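Local coordinates for hypothetical protein (Sebaldella termitidis, PDB 4M1A) that is of unknown function, but belongs to the DUF1904 family of the MIF clan and forms a trimer of alpha/beta subunits, at residues H3-G8 and E59-D64. Numbering follows the deposited sequence.
Sequences HIRVRG and EVLWFD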
loop_
_atom_site.group_PDB
_atom_site.type_symbol
_atom_site.label_atom_id
_atom_site.label_comp_id
_atom_site.label_asym_id
_atom_site.label_seq_id
_atom_site.Cartn_x
_atom_site.Cartn_y
_atom_site.Cartn_z
ATOM N N HIS A 3 6.782 4.330 9.450
ATOM C CA HIS A 3 6.962 3.155 8.593
ATOM C C HIS A 3 7.355 3.556 7.201
ATOM O O HIS A 3 6.595 4.246 6.517
ATOM C CB HIS A 3 5.678 2.318 8.555
ATOM C CG HIS A 3 5.177 1.988 9.905
ATOM N ND1 HIS A 3 5.804 1.070 10.734
ATOM C CD2 HIS A 3 4.154 2.502 10.614
ATOM C CE1 HIS A 3 5.180 1.043 11.892
ATOM N NE2 HIS A 3 4.165 1.897 11.840
ATOM N N ILE A 4 8.566 3.183 6.781
ATOM C CA ILE A 4 9.102 3.636 5.504
ATOM C C ILE A 4 9.043 2.405 4.590
ATOM O O ILE A 4 9.525 1.287 4.989
ATOM C CB ILE A 4 10.604 4.019 5.634
ATOM C CG1 ILE A 4 10.888 5.211 6.584
ATOM C CG2 ILE A 4 11.195 4.408 4.317
ATOM C CD1 ILE A 4 9.853 5.914 7.246
ATOM N N ARG A 5 8.520 2.574 3.360
ATOM C CA ARG A 5 8.488 1.537 2.380
ATOM C C ARG A 5 9.086 1.950 1.102
ATOM O O ARG A 5 8.773 3.029 0.598
ATOM C CB ARG A 5 7.034 1.119 2.071
ATOM C CG ARG A 5 6.343 0.668 3.317
ATOM C CD ARG A 5 4.871 0.506 3.044
ATOM N NE ARG A 5 4.204 0.066 4.270
ATOM C CZ ARG A 5 2.880 0.001 4.433
ATOM N NH1 ARG A 5 2.045 0.316 3.438
ATOM N NH2 ARG A 5 2.436 -0.440 5.585
ATOM N N VAL A 6 9.921 1.078 0.544
ATOM C CA VAL A 6 10.632 1.393 -0.679
ATOM C C VAL A 6 10.291 0.366 -1.745
ATOM O O VAL A 6 10.404 -0.839 -1.523
ATOM C CB VAL A 6 12.190 1.419 -0.466
ATOM C CG1 VAL A 6 12.855 1.850 -1.742
ATOM C CG2 VAL A 6 12.624 2.399 0.638
ATOM N N ARG A 7 9.953 0.856 -2.927
ATOM C CA ARG A 7 9.752 0.030 -4.090
ATOM C C ARG A 7 10.520 0.568 -5.239
ATOM O O ARG A 7 10.954 1.735 -5.238
ATOM C CB ARG A 7 8.288 -0.014 -4.511
ATOM C CG ARG A 7 7.668 1.276 -4.953
ATOM C CD ARG A 7 6.149 1.133 -5.116
ATOM N NE ARG A 7 5.540 1.104 -3.801
ATOM C CZ ARG A 7 4.499 0.377 -3.505
ATOM N NH1 ARG A 7 3.963 -0.328 -4.483
ATOM N NH2 ARG A 7 4.011 0.309 -2.248
ATOM N N GLY A 8 10.743 -0.271 -6.231
ATOM C CA GLY A 8 11.512 0.163 -7.409
ATOM C C GLY A 8 13.037 0.016 -7.276
ATOM O O GLY A 8 13.769 0.378 -8.178
ATOM N N GLU A 59 7.366 5.481 0.400
ATOM C CA GLU A 59 6.215 5.921 1.211
ATOM C C GLU A 59 6.664 6.062 2.647
ATOM O O GLU A 59 7.426 5.210 3.134
ATOM C CB GLU A 59 5.078 4.899 1.107
ATOM C CG GLU A 59 4.525 4.749 -0.261
ATOM C CD GLU A 59 3.746 3.448 -0.581
ATOM O OE1 GLU A 59 4.226 2.307 -0.224
ATOM O OE2 GLU A 59 2.697 3.642 -1.316
ATOM N N VAL A 60 6.234 7.122 3.333
ATOM C CA VAL A 60 6.495 7.323 4.738
ATOM C C VAL A 60 5.121 7.380 5.410
ATOM O O VAL A 60 4.357 8.344 5.201
ATOM C CB VAL A 60 7.223 8.643 4.975
ATOM C CG1 VAL A 60 7.401 8.902 6.443
ATOM C CG2 VAL A 60 8.597 8.589 4.267
ATOM N N LEU A 61 4.835 6.397 6.220
ATOM C CA LEU A 61 3.597 6.382 7.038
ATOM C C LEU A 61 3.929 6.853 8.418
ATOM O O LEU A 61 4.717 6.222 9.146
ATOM C CB LEU A 61 2.990 4.964 7.085
ATOM C CG LEU A 61 2.366 4.386 5.833
ATOM C CD1 LEU A 61 3.397 4.061 4.772
ATOM C CD2 LEU A 61 1.567 3.116 6.191
ATOM N N TRP A 62 3.330 7.990 8.839
ATOM C CA TRP A 62 3.658 8.551 10.132
ATOM C C TRP A 62 2.544 9.436 10.668
ATOM O O TRP A 62 1.605 9.805 9.911
ATOM C CB TRP A 62 4.954 9.359 10.070
ATOM C CG TRP A 62 4.956 10.615 9.246
ATOM C CD1 TRP A 62 3.969 11.142 8.464
ATOM C CD2 TRP A 62 6.007 11.563 9.249
ATOM N NE1 TRP A 62 4.384 12.374 7.951
ATOM C CE2 TRP A 62 5.642 12.620 8.410
ATOM C CE3 TRP A 62 7.291 11.563 9.855
ATOM C CZ2 TRP A 62 6.501 13.737 8.183
ATOM C CZ3 TRP A 62 8.096 12.667 9.662
ATOM C CH2 TRP A 62 7.718 13.706 8.810
ATOM N N PHE A 63 2.664 9.767 11.946
ATOM C CA PHE A 63 1.883 10.874 12.536
ATOM C C PHE A 63 2.526 12.170 11.983
ATOM O O PHE A 63 3.717 12.397 12.126
ATOM C CB PHE A 63 1.809 10.792 14.072
ATOM C CG PHE A 63 1.144 9.524 14.557
ATOM C CD1 PHE A 63 -0.151 9.269 14.240
ATOM C CD2 PHE A 63 1.823 8.595 15.305
ATOM C CE1 PHE A 63 -0.750 8.075 14.644
ATOM C CE2 PHE A 63 1.214 7.426 15.742
ATOM C CZ PHE A 63 -0.065 7.151 15.380
ATOM N N ASP A 64 1.721 12.975 11.325
ATOM C CA ASP A 64 2.279 14.032 10.510
ATOM C C ASP A 64 3.014 15.025 11.361
ATOM O O ASP A 64 2.678 15.232 12.513
ATOM C CB ASP A 64 1.214 14.787 9.735
ATOM C CG ASP A 64 1.797 15.648 8.593
ATOM O OD1 ASP A 64 2.921 15.354 8.027
ATOM O OD2 ASP A 64 1.068 16.600 8.259
HETATM O O HOH W 1 2.439 0.660 0.690
HETATM O O HOH W 2 6.697 2.284 -1.533
#
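R5 and E59 face each other as a hydrogen-bonded pair of antiparallel strands. R5 N donates to E59 O at 2.9 Å, and E59 N donates back to R5 O. H3 and L61 form the next such pair, with L61 N 2.8 Å from H3 O. I4 and V60 lie between them as a non-hydrogen-bonded pair. Their side chains run side by side on the helix-bearing face, where I4 CD1 packs on V60 CG1 at 3.9 Å. V60 also touches F77 of helix 67-82, and the other edge of central strand 3-7 bonds to strand 37-47.

The opposite face carries the charges. R5 can be followed outward. R5 CB lies 3.8 Å from E59 OE1, and CD passes the same oxygen. The chain is extended from CG to NE, which carries the guanidinium past E59 to L61. NE comes near L61 CD1. L61 CD2 sits over one face of the guanidinium, toward the rim, nearest CZ and 3.7 Å from R5 NH2. NH1 gives a hydrogen bond to water 1, which lies at the guanidinium edge and donates to E59 OE1. NH1 also makes a salt bridge to E59 of the second subunit.

R7 reaches E59 directly. Its chain bends at chi3 (75°). R7 NH2 meets the syn side of E59 OE1 at 2.9 Å in a salt bridge. The bond is not straight (145°), and NH2 stands 33° out of the carboxylate plane. Water 2 links R7 NE to the same oxygen. E59 OE2 is taken by R5 of the third subunit. Central strands paired within each subunit, with charged side chains bridging to both neighbours, are consistent with the trimeric build of the MIF clan. Both carboxylate oxygens thus have cationic partners in this buried face, which probably favours an ionised E59 and ties the sheet to the trimer interface.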